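DTDP-4-dehydrorhamnose reductase (Sulfolobus tokodaii, PDB 2GGS) binds NADPH and probably acts as the reductase that turns dTDP-4-dehydrorhamnose into dTDP-L-rhamnose. Local coordinates at residues A[90-95]-A[141-146]; A[165-168]-A[173-176]; A[179-184]-A[215-220]. All blocks are in the same frame, centred on the assembly; numbering follows the deposited sequence.

Interaction 1: A[90-95]-A[141-146]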
ATOM      1  N   HIS A  90      12.561   9.109  10.492  1.00 16.91           N
ATOM      2  CA  HIS A  90      13.891   8.567  10.667  1.00 17.28           C
ATOM      3  C   HIS A  90      14.458   7.944   9.388  1.00 17.46           C
ATOM      4  O   HIS A  90      15.638   8.007   9.139  1.00 17.63           O
ATOM      5  CB  HIS A  90      13.866   7.605  11.858  1.00 17.28           C
ATOM      6  CG  HIS A  90      13.580   8.308  13.142  1.00 18.16           C
ATOM      7  ND1 HIS A  90      14.568   8.969  13.839  1.00 21.64           N
ATOM      8  CD2 HIS A  90      12.432   8.506  13.837  1.00 20.76           C
ATOM      9  CE1 HIS A  90      14.046   9.519  14.925  1.00 23.55           C
ATOM     10  NE2 HIS A  90      12.751   9.273  14.941  1.00 22.18           N
ATOM     11  N   ILE A  91      13.601   7.356   8.566  1.00 17.17           N
ATOM     12  CA  ILE A  91      14.022   6.915   7.260  1.00 17.25           C
ATOM     13  C   ILE A  91      14.530   8.094   6.412  1.00 16.72           C
ATOM     14  O   ILE A  91      15.589   8.027   5.819  1.00 16.58           O
ATOM     15  CB  ILE A  91      12.851   6.199   6.538  1.00 16.34           C
ATOM     16  CG1 ILE A  91      12.551   4.876   7.252  1.00 17.07           C
ATOM     17  CG2 ILE A  91      13.218   5.968   5.075  1.00 16.64           C
ATOM     18  CD1 ILE A  91      11.274   4.176   6.684  1.00 17.55           C
ATOM     19  N   VAL A  92      13.779   9.183   6.407  1.00 17.27           N
ATOM     20  CA  VAL A  92      14.185  10.393   5.675  1.00 18.75           C
ATOM     21  C   VAL A  92      15.525  10.957   6.212  1.00 18.42           C
ATOM     22  O   VAL A  92      16.419  11.273   5.425  1.00 19.15           O
ATOM     23  CB  VAL A  92      13.083  11.441   5.697  1.00 18.69           C
ATOM     24  CG1 VAL A  92      13.597  12.778   5.168  1.00 20.80           C
ATOM     25  CG2 VAL A  92      11.898  10.920   4.846  1.00 18.86           C
ATOM     26  N   ARG A  93      15.653  11.030   7.545  1.00 18.78           N
ATOM     27  CA  ARG A  93      16.863  11.595   8.145  1.00 19.50           C
ATOM     28  C   ARG A  93      18.133  10.811   7.783  1.00 19.97           C
ATOM     29  O   ARG A  93      19.111  11.379   7.267  1.00 19.76           O
ATOM     30  CB  ARG A  93      16.726  11.713   9.660  1.00 19.85           C
ATOM     31  CG  ARG A  93      17.867  12.521  10.237  1.00 21.14           C
ATOM     32  CD  ARG A  93      17.537  12.970  11.621  1.00 28.14           C
ATOM     33  NE  ARG A  93      17.443  11.856  12.551  1.00 28.45           N
ATOM     34  CZ  ARG A  93      17.355  12.022  13.869  1.00 31.67           C
ATOM     35  NH1 ARG A  93      17.359  13.248  14.370  1.00 32.85           N
ATOM     36  NH2 ARG A  93      17.277  10.987  14.691  1.00 31.62           N
ATOM     37  N   ALA A  94      18.108   9.510   8.051  1.00 20.30           N
ATOM     38  CA  ALA A  94      19.204   8.608   7.665  1.00 19.95           C
ATOM     39  C   ALA A  94      19.454   8.544   6.171  1.00 21.29           C
ATOM     40  O   ALA A  94      20.620   8.556   5.726  1.00 21.85           O
ATOM     41  CB  ALA A  94      18.949   7.226   8.228  1.00 20.19           C
ATOM     42  N   GLY A  95      18.375   8.477   5.384  1.00 20.05           N
ATOM     43  CA  GLY A  95      18.472   8.572   3.945  1.00 19.24           C
ATOM     44  C   GLY A  95      19.243   9.807   3.492  1.00 19.33           C
ATOM     45  O   GLY A  95      20.002   9.735   2.533  1.00 18.92           O
ATOM     46  N   ALA A 141       7.590  12.530   4.838  1.00 15.47           N
ATOM     47  CA  ALA A 141       8.213  12.064   3.583  1.00 16.37           C
ATOM     48  C   ALA A 141       8.338  13.162   2.521  1.00 17.22           C
ATOM     49  O   ALA A 141       9.116  13.008   1.572  1.00 20.15           O
ATOM     50  CB  ALA A 141       7.470  10.890   3.028  1.00 16.11           C
ATOM     51  N   LEU A 142       7.608  14.260   2.704  1.00 17.88           N
ATOM     52  CA  LEU A 142       7.597  15.369   1.728  1.00 21.09           C
ATOM     53  C   LEU A 142       8.962  16.015   1.640  1.00 21.56           C
ATOM     54  O   LEU A 142       9.378  16.670   2.581  1.00 22.71           O
ATOM     55  CB  LEU A 142       6.524  16.417   2.085  1.00 21.26           C
ATOM     56  CG  LEU A 142       5.128  16.067   1.590  1.00 25.50           C
ATOM     57  CD1 LEU A 142       4.007  16.775   2.392  1.00 27.97           C
ATOM     58  CD2 LEU A 142       5.021  16.398   0.095  1.00 24.95           C
ATOM     59  N   GLN A 143       9.653  15.799   0.513  1.00 22.99           N
ATOM     60  CA  GLN A 143      11.004  16.320   0.321  1.00 24.70           C
ATOM     61  C   GLN A 143      11.175  16.695  -1.147  1.00 25.45           C
ATOM     62  O   GLN A 143      10.565  16.069  -2.021  1.00 26.08           O
ATOM     63  CB  GLN A 143      12.086  15.302   0.748  1.00 24.56           C
ATOM     64  CG  GLN A 143      11.985  14.772   2.184  1.00 24.30           C
ATOM     65  CD  GLN A 143      12.197  15.852   3.249  1.00 27.51           C
ATOM     66  OE1 GLN A 143      12.958  16.796   3.050  1.00 30.15           O
ATOM     67  NE2 GLN A 143      11.515  15.709   4.393  1.00 24.06           N
ATOM     68  N   ASP A 144      12.008  17.701  -1.426  1.00 27.84           N
ATOM     69  CA  ASP A 144      12.205  18.125  -2.816  1.00 28.73           C
ATOM     70  C   ASP A 144      12.560  16.970  -3.737  1.00 28.26           C
ATOM     71  O   ASP A 144      12.067  16.910  -4.870  1.00 29.88           O
ATOM     72  CB  ASP A 144      13.241  19.246  -2.914  1.00 29.70           C
ATOM     73  CG  ASP A 144      12.666  20.604  -2.518  1.00 32.77           C
ATOM     74  OD1 ASP A 144      13.403  21.607  -2.619  1.00 39.70           O
ATOM     75  OD2 ASP A 144      11.473  20.676  -2.127  1.00 36.74           O
ATOM     76  N   ASP A 145      13.336  16.015  -3.232  1.00 27.55           N
ATOM     77  CA  ASP A 145      13.790  14.880  -4.032  1.00 26.82           C
ATOM     78  C   ASP A 145      13.253  13.487  -3.621  1.00 24.74           C
ATOM     79  O   ASP A 145      13.835  12.472  -3.985  1.00 26.63           O
ATOM     80  CB  ASP A 145      15.326  14.861  -4.097  1.00 28.02           C
ATOM     81  CG  ASP A 145      15.989  14.734  -2.716  1.00 32.00           C
ATOM     82  OD1 ASP A 145      15.295  14.675  -1.658  1.00 34.57           O
ATOM     83  OD2 ASP A 145      17.239  14.745  -2.705  1.00 35.71           O
ATOM     84  N   SER A 146      12.148  13.427  -2.893  1.00 23.14           N
ATOM     85  CA  SER A 146      11.518  12.117  -2.574  1.00 20.21           C
ATOM     86  C   SER A 146      10.269  11.948  -3.442  1.00 18.97           C
ATOM     87  O   SER A 146       9.777  12.923  -4.001  1.00 18.14           O
ATOM     88  CB  SER A 146      11.097  12.021  -1.112  1.00 20.93           C
ATOM     89  OG  SER A 146       9.959  12.812  -0.882  1.00 20.98           O
TER
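Val92 on the helical segment 90-95 comes nearest to segment 141-146 at Ala141, with 6.5 Å between the Val92 CA and Ala141 CA atoms, where the second segment leaves its helix and turns toward the next strand. Val92 carries the helix side of the contact, its two methyls sharing the work. CG1, anti to the backbone N (chi1 169°), meets the side-chain amide of Gln143, and the Val92 CG1 to Gln143 NE2 distance is 3.7 Å. Val92 CG2 lies 4.1 Å from Ala141 CA, at the backbone of the last helical residue. Gln143 comes from the opposite direction; its CG already lies against Val92 CG1, and the bend at chi2 (-65°) folds CD and NE2 back onto the same methyl. Its NE2 is held by the carbonyl of Phe140. In the Rossmann-type fold of this NADPH-binding family, the contact joins helix 77-97 to the connection between helix 129-141 and strand 147-151, and Val92 also packs on Ile102 of strand 101-107. A type I turn from Gln143 to Ser146 reverses the connection, with Ser146 N bonded to Gln143 O at 3.2 Å. Across the loop, Ser146 OG donates to Ala141 O at 2.6 Å, at a C=O...donor angle of 160°.

Interaction 2: A[165-168]-A[173-176]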
ATOM      1  N   TYR A 165     -13.108 -14.432  -1.832  1.00 26.31           N
ATOM      2  CA  TYR A 165     -12.874 -15.773  -2.411  1.00 27.57           C
ATOM      3  C   TYR A 165     -13.011 -16.838  -1.331  1.00 28.83           C
ATOM      4  O   TYR A 165     -13.744 -17.823  -1.517  1.00 29.24           O
ATOM      5  CB  TYR A 165     -11.496 -15.881  -3.098  1.00 28.12           C
ATOM      6  CG  TYR A 165     -11.214 -17.238  -3.752  1.00 28.31           C
ATOM      7  CD1 TYR A 165     -11.638 -17.524  -5.052  1.00 27.58           C
ATOM      8  CD2 TYR A 165     -10.530 -18.224  -3.062  1.00 28.25           C
ATOM      9  CE1 TYR A 165     -11.382 -18.781  -5.645  1.00 29.61           C
ATOM     10  CE2 TYR A 165     -10.264 -19.463  -3.629  1.00 28.02           C
ATOM     11  CZ  TYR A 165     -10.692 -19.744  -4.913  1.00 28.79           C
ATOM     12  OH  TYR A 165     -10.418 -20.985  -5.445  1.00 32.04           O
ATOM     13  N   LYS A 166     -12.317 -16.633  -0.210  1.00 29.18           N
ATOM     14  CA  LYS A 166     -12.302 -17.617   0.895  1.00 30.10           C
ATOM     15  C   LYS A 166     -13.668 -17.739   1.556  1.00 29.54           C
ATOM     16  O   LYS A 166     -14.124 -18.850   1.817  1.00 29.93           O
ATOM     17  CB  LYS A 166     -11.215 -17.299   1.945  1.00 30.76           C
ATOM     18  CG  LYS A 166      -9.867 -16.900   1.336  1.00 33.31           C
ATOM     19  CD  LYS A 166      -8.652 -17.243   2.199  1.00 37.58           C
ATOM     20  CE  LYS A 166      -7.760 -18.266   1.486  1.00 39.10           C
ATOM     21  NZ  LYS A 166      -6.343 -18.254   1.991  1.00 40.98           N
ATOM     22  N   THR A 167     -14.333 -16.612   1.802  1.00 29.44           N
ATOM     23  CA  THR A 167     -15.652 -16.602   2.439  1.00 29.10           C
ATOM     24  C   THR A 167     -16.714 -17.304   1.569  1.00 29.23           C
ATOM     25  O   THR A 167     -17.438 -18.192   2.068  1.00 29.59           O
ATOM     26  CB  THR A 167     -16.077 -15.162   2.790  1.00 28.99           C
ATOM     27  OG1 THR A 167     -15.121 -14.607   3.697  1.00 29.31           O
ATOM     28  CG2 THR A 167     -17.454 -15.100   3.432  1.00 28.30           C
ATOM     29  N   LEU A 168     -16.792 -16.919   0.287  1.00 28.04           N
ATOM     30  CA  LEU A 168     -17.818 -17.464  -0.622  1.00 27.66           C
ATOM     31  C   LEU A 168     -17.614 -18.932  -0.918  1.00 28.62           C
ATOM     32  O   LEU A 168     -18.593 -19.656  -1.063  1.00 27.92           O
ATOM     33  CB  LEU A 168     -17.905 -16.689  -1.951  1.00 27.07           C
ATOM     34  CG  LEU A 168     -18.330 -15.215  -1.895  1.00 25.44           C
ATOM     35  CD1 LEU A 168     -18.428 -14.617  -3.318  1.00 23.72           C
ATOM     36  CD2 LEU A 168     -19.638 -15.011  -1.129  1.00 21.61           C
ATOM     37  N   THR A 173     -21.618 -15.811   3.836  1.00 31.73           N
ATOM     38  CA  THR A 173     -22.038 -14.521   3.316  1.00 30.45           C
ATOM     39  C   THR A 173     -20.914 -13.493   3.426  1.00 30.01           C
ATOM     40  O   THR A 173     -20.262 -13.358   4.493  1.00 29.90           O
ATOM     41  CB  THR A 173     -23.306 -14.028   4.013  1.00 31.05           C
ATOM     42  OG1 THR A 173     -24.354 -14.977   3.774  1.00 31.70           O
ATOM     43  CG2 THR A 173     -23.734 -12.633   3.500  1.00 31.27           C
ATOM     44  N   VAL A 174     -20.660 -12.823   2.299  1.00 28.64           N
ATOM     45  CA  VAL A 174     -19.777 -11.669   2.240  1.00 27.08           C
ATOM     46  C   VAL A 174     -20.591 -10.405   2.428  1.00 27.28           C
ATOM     47  O   VAL A 174     -21.576 -10.171   1.722  1.00 27.50           O
ATOM     48  CB  VAL A 174     -19.035 -11.578   0.860  1.00 26.65           C
ATOM     49  CG1 VAL A 174     -18.415 -10.199   0.685  1.00 27.02           C
ATOM     50  CG2 VAL A 174     -17.962 -12.618   0.766  1.00 26.86           C
ATOM     51  N   PHE A 175     -20.196  -9.591   3.403  1.00 26.60           N
ATOM     52  CA  PHE A 175     -20.792  -8.279   3.594  1.00 26.97           C
ATOM     53  C   PHE A 175     -19.946  -7.195   2.932  1.00 26.56           C
ATOM     54  O   PHE A 175     -18.841  -6.892   3.372  1.00 27.99           O
ATOM     55  CB  PHE A 175     -21.016  -8.035   5.094  1.00 27.33           C
ATOM     56  CG  PHE A 175     -21.971  -9.018   5.695  1.00 27.04           C
ATOM     57  CD1 PHE A 175     -23.345  -8.830   5.550  1.00 29.10           C
ATOM     58  CD2 PHE A 175     -21.510 -10.169   6.303  1.00 27.80           C
ATOM     59  CE1 PHE A 175     -24.239  -9.754   6.065  1.00 29.66           C
ATOM     60  CE2 PHE A 175     -22.398 -11.108   6.822  1.00 29.34           C
ATOM     61  CZ  PHE A 175     -23.765 -10.900   6.693  1.00 28.47           C
ATOM     62  N   ALA A 176     -20.445  -6.653   1.832  1.00 24.55           N
ATOM     63  CA  ALA A 176     -19.652  -5.745   1.027  1.00 23.98           C
ATOM     64  C   ALA A 176     -20.030  -4.323   1.335  1.00 23.22           C
ATOM     65  O   ALA A 176     -21.160  -3.888   1.125  1.00 22.84           O
ATOM     66  CB  ALA A 176     -19.786  -6.051  -0.498  1.00 22.53           C
TER
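Val174 reaches segment 165-168 through one methyl, CG2, which meets two neighbouring residues of the helix, Thr167 and Leu168. The valine torsion (chi1 165°) sets CG1 opposite the backbone N and leaves CG2 beside that N, on the branch that makes these contacts. Leu168 starts out across the line to the strand, yet its end draws nearer. With CG opposite its own carbonyl carbon (chi1 -63°) and an extended chi2, the side chain meets that of Val174 at about a right angle. The Leu168 CD2 to Val174 CG2 distance of 3.5 Å is tighter than usual for two carbons, evidence of close packing here.

In the RmlD-type reductase fold, helix 160-169 passes through a short connection into strand 174-177, which pairs in parallel with strand 231-234 through backbone bonds such as those of Val174 with Glu230 and Lys232.

Thr167 divides its branches by polarity. The methyl Thr167 CG2 lies 3.7 Å from Val174 CG2. The same Thr167 methyl lies 3.5 Å from Thr173 O, the carbonyl just before the strand. Its hydroxyl OG1 is hydrogen-bonded instead to the carbonyl of Tyr163, one turn back in the helix, leaving the methyl for the apolar contact. The Thr173 side chain leaves its backbone away from the helix, and its CG2 sits 3.6 Å above the plane of the Phe175 ring, offset toward the rim.

Interaction 3: A[179-184]-A[215-220]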
ATOM      1  N   GLY A 179     -19.438   1.337  -1.106  1.00 21.84           N
ATOM      2  CA  GLY A 179     -18.485   2.396  -1.410  1.00 20.57           C
ATOM      3  C   GLY A 179     -17.501   1.911  -2.453  1.00 19.52           C
ATOM      4  O   GLY A 179     -17.500   0.719  -2.801  1.00 20.40           O
ATOM      5  N   TYR A 180     -16.653   2.827  -2.909  1.00 18.85           N
ATOM      6  CA  TYR A 180     -15.814   2.653  -4.120  1.00 18.14           C
ATOM      7  C   TYR A 180     -14.394   2.680  -3.597  1.00 18.05           C
ATOM      8  O   TYR A 180     -14.071   3.531  -2.751  1.00 18.02           O
ATOM      9  CB  TYR A 180     -16.106   3.709  -5.135  1.00 19.02           C
ATOM     10  CG  TYR A 180     -17.557   3.635  -5.592  1.00 19.84           C
ATOM     11  CD1 TYR A 180     -18.541   4.239  -4.843  1.00 21.24           C
ATOM     12  CD2 TYR A 180     -17.910   2.958  -6.767  1.00 22.51           C
ATOM     13  CE1 TYR A 180     -19.853   4.171  -5.210  1.00 20.81           C
ATOM     14  CE2 TYR A 180     -19.271   2.883  -7.178  1.00 20.60           C
ATOM     15  CZ  TYR A 180     -20.220   3.508  -6.382  1.00 20.34           C
ATOM     16  OH  TYR A 180     -21.563   3.494  -6.732  1.00 24.85           O
ATOM     17  N   TYR A 181     -13.503   1.921  -4.198  1.00 17.83           N
ATOM     18  CA  TYR A 181     -12.123   2.321  -4.363  1.00 17.41           C
ATOM     19  C   TYR A 181     -11.410   1.883  -5.634  1.00 18.07           C
ATOM     20  O   TYR A 181     -12.072   1.637  -6.645  1.00 18.07           O
ATOM     21  CB  TYR A 181     -11.459   1.657  -3.095  1.00 17.61           C
ATOM     22  CG  TYR A 181     -11.378   0.100  -3.079  1.00 18.10           C
ATOM     23  CD1 TYR A 181     -12.390  -0.707  -3.652  1.00 19.38           C
ATOM     24  CD2 TYR A 181     -10.315  -0.547  -2.444  1.00 16.29           C
ATOM     25  CE1 TYR A 181     -12.311  -2.099  -3.658  1.00 20.00           C
ATOM     26  CE2 TYR A 181     -10.233  -1.951  -2.407  1.00 16.68           C
ATOM     27  CZ  TYR A 181     -11.229  -2.728  -3.019  1.00 19.28           C
ATOM     28  OH  TYR A 181     -11.107  -4.105  -3.018  1.00 20.11           O
ATOM     29  N   SER A 182     -10.070   1.786  -5.604  1.00 15.84           N
ATOM     30  CA  SER A 182      -9.332   1.492  -6.814  1.00 17.56           C
ATOM     31  C   SER A 182      -8.282   0.354  -6.622  1.00 15.98           C
ATOM     32  O   SER A 182      -7.078   0.593  -6.694  1.00 14.87           O
ATOM     33  CB  SER A 182      -8.657   2.776  -7.359  1.00 18.47           C
ATOM     34  OG  SER A 182      -8.043   3.468  -6.326  1.00 28.66           O
ATOM     35  N   PRO A 183      -8.763  -0.881  -6.437  1.00 16.25           N
ATOM     36  CA  PRO A 183      -7.865  -1.966  -6.027  1.00 15.99           C
ATOM     37  C   PRO A 183      -6.827  -2.283  -7.111  1.00 16.36           C
ATOM     38  O   PRO A 183      -7.159  -2.330  -8.305  1.00 17.44           O
ATOM     39  CB  PRO A 183      -8.819  -3.152  -5.823  1.00 16.67           C
ATOM     40  CG  PRO A 183     -10.028  -2.820  -6.719  1.00 15.50           C
ATOM     41  CD  PRO A 183     -10.169  -1.334  -6.550  1.00 15.37           C
ATOM     42  N   ILE A 184      -5.577  -2.488  -6.703  1.00 14.03           N
ATOM     43  CA  ILE A 184      -4.506  -2.893  -7.589  1.00 14.55           C
ATOM     44  C   ILE A 184      -3.853  -4.129  -6.995  1.00 14.55           C
ATOM     45  O   ILE A 184      -3.693  -4.216  -5.760  1.00 14.10           O
ATOM     46  CB  ILE A 184      -3.483  -1.708  -7.774  1.00 15.44           C
ATOM     47  CG1 ILE A 184      -2.390  -2.008  -8.827  1.00 14.54           C
ATOM     48  CG2 ILE A 184      -2.893  -1.241  -6.352  1.00 13.48           C
ATOM     49  CD1 ILE A 184      -1.552  -0.774  -9.163  1.00 15.40           C
ATOM     50  N   PHE A 215     -19.137  -4.240  -3.861  1.00 17.13           N
ATOM     51  CA  PHE A 215     -20.222  -5.151  -4.242  1.00 17.88           C
ATOM     52  C   PHE A 215     -19.951  -5.730  -5.624  1.00 16.86           C
ATOM     53  O   PHE A 215     -19.974  -6.953  -5.819  1.00 16.52           O
ATOM     54  CB  PHE A 215     -21.556  -4.401  -4.219  1.00 18.11           C
ATOM     55  CG  PHE A 215     -22.781  -5.299  -4.398  1.00 19.16           C
ATOM     56  CD1 PHE A 215     -23.022  -6.356  -3.522  1.00 18.10           C
ATOM     57  CD2 PHE A 215     -23.698  -5.038  -5.408  1.00 21.28           C
ATOM     58  CE1 PHE A 215     -24.153  -7.199  -3.664  1.00 20.19           C
ATOM     59  CE2 PHE A 215     -24.837  -5.861  -5.569  1.00 19.52           C
ATOM     60  CZ  PHE A 215     -25.061  -6.936  -4.669  1.00 19.57           C
ATOM     61  N   GLU A 216     -19.660  -4.859  -6.585  1.00 17.47           N
ATOM     62  CA  GLU A 216     -19.446  -5.383  -7.926  1.00 18.12           C
ATOM     63  C   GLU A 216     -18.214  -6.284  -7.900  1.00 18.93           C
ATOM     64  O   GLU A 216     -18.204  -7.353  -8.508  1.00 19.16           O
ATOM     65  CB  GLU A 216     -19.304  -4.287  -8.984  1.00 18.46           C
ATOM     66  CG  GLU A 216     -19.026  -4.909 -10.364  1.00 19.29           C
ATOM     67  CD  GLU A 216     -18.713  -3.936 -11.489  1.00 19.32           C
ATOM     68  OE1 GLU A 216     -18.313  -2.788 -11.220  1.00 19.63           O
ATOM     69  OE2 GLU A 216     -18.838  -4.373 -12.678  1.00 22.03           O
ATOM     70  N   LEU A 217     -17.169  -5.850  -7.181  1.00 17.04           N
ATOM     71  CA  LEU A 217     -15.934  -6.633  -7.151  1.00 18.54           C
ATOM     72  C   LEU A 217     -16.174  -8.032  -6.597  1.00 18.49           C
ATOM     73  O   LEU A 217     -15.706  -9.015  -7.166  1.00 17.56           O
ATOM     74  CB  LEU A 217     -14.842  -5.907  -6.347  1.00 17.83           C
ATOM     75  CG  LEU A 217     -13.488  -6.611  -6.207  1.00 19.98           C
ATOM     76  CD1 LEU A 217     -12.933  -7.002  -7.570  1.00 19.75           C
ATOM     77  CD2 LEU A 217     -12.518  -5.698  -5.501  1.00 19.45           C
ATOM     78  N   ALA A 218     -16.945  -8.103  -5.510  1.00 19.04           N
ATOM     79  CA  ALA A 218     -17.241  -9.356  -4.839  1.00 18.32           C
ATOM     80  C   ALA A 218     -18.025 -10.285  -5.775  1.00 19.52           C
ATOM     81  O   ALA A 218     -17.703 -11.459  -5.884  1.00 19.70           O
ATOM     82  CB  ALA A 218     -18.015  -9.085  -3.560  1.00 18.80           C
ATOM     83  N   LEU A 219     -19.016  -9.723  -6.470  1.00 20.56           N
ATOM     84  CA  LEU A 219     -19.844 -10.503  -7.396  1.00 21.78           C
ATOM     85  C   LEU A 219     -19.076 -10.938  -8.647  1.00 22.16           C
ATOM     86  O   LEU A 219     -19.343 -12.034  -9.175  1.00 22.58           O
ATOM     87  CB  LEU A 219     -21.108  -9.737  -7.790  1.00 21.18           C
ATOM     88  CG  LEU A 219     -22.179  -9.583  -6.715  1.00 22.03           C
ATOM     89  CD1 LEU A 219     -23.353  -8.736  -7.195  1.00 24.95           C
ATOM     90  CD2 LEU A 219     -22.688 -10.937  -6.248  1.00 23.68           C
ATOM     91  N   LYS A 220     -18.147 -10.097  -9.124  1.00 22.50           N
ATOM     92  CA  LYS A 220     -17.246 -10.494 -10.216  1.00 23.21           C
ATOM     93  C   LYS A 220     -16.449 -11.694  -9.792  1.00 22.74           C
ATOM     94  O   LYS A 220     -16.328 -12.638 -10.594  1.00 24.41           O
ATOM     95  CB  LYS A 220     -16.228  -9.417 -10.634  1.00 23.29           C
ATOM     96  CG  LYS A 220     -16.772  -8.298 -11.448  1.00 26.55           C
ATOM     97  CD  LYS A 220     -15.616  -7.414 -11.903  1.00 28.94           C
ATOM     98  CE  LYS A 220     -14.929  -8.028 -13.116  1.00 33.05           C
ATOM     99  NZ  LYS A 220     -15.927  -8.107 -14.230  1.00 33.27           N
TER
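Leu217 projects from helix 214-224 toward Tyr181 and Pro183, packing the helix against the short strand 180-181 and the residues after it. This strand pairs antiparallel with strand 212-213, which runs straight into the helix, within the RmlD-type reductase fold. The backbones stand well apart, 9.4 Å between the Pro183 CA and Leu217 CA atoms, so side chains bridge the gap.

The apolar contacts converge on one methyl. Leu217 has CG anti to the backbone N (chi1 179°) and CD2 continuing the extended line of the chain, which carries Leu217 CD2 to Pro183 CG at 4.0 Å and to Tyr181 CE1 at the same separation. Tyr181 and Leu217 meet at about a right angle, with CD2 oblique to the ring.

Among aromatic interactions, the Tyr181 ring has Pro183 CD over the centre of one face, 3.6 Å above its plane. Arg214 makes a cation-pi contact with the same ring, while Phe160 of helix 160-169 touches both Tyr181 and Leu217. The Tyr181 side chain is about 6 Å from the bound NADPH, which places the Tyr181 end of this packing near the cofactor.

At the phenol end, the Leu217 methyl CD2 lies 3.3 Å from Tyr181 OH.

Overall arrangement
From the N terminus, interaction 1 is first: helix 77-97 meets the connection after helix 129-141, closing a loop of 45 residues that includes strand 101-107. Interaction 2 follows with a tight closure, only four residues separating its segments, and ties helix 160-169 to strand 174-177. Interaction 3 then joins the region of strand 180-181 to helix 214-224, enclosing 30 residues that include helix 186-199. The three run in series, without nesting or crossing. Interactions 2 and 3, with centres about 13 Å apart, touch where Ala176 CB lies 3.9 Å from Phe215 N; interaction 1 lies on the opposite side of the chain's centre, its own centre about 40 Å from that of interaction 2.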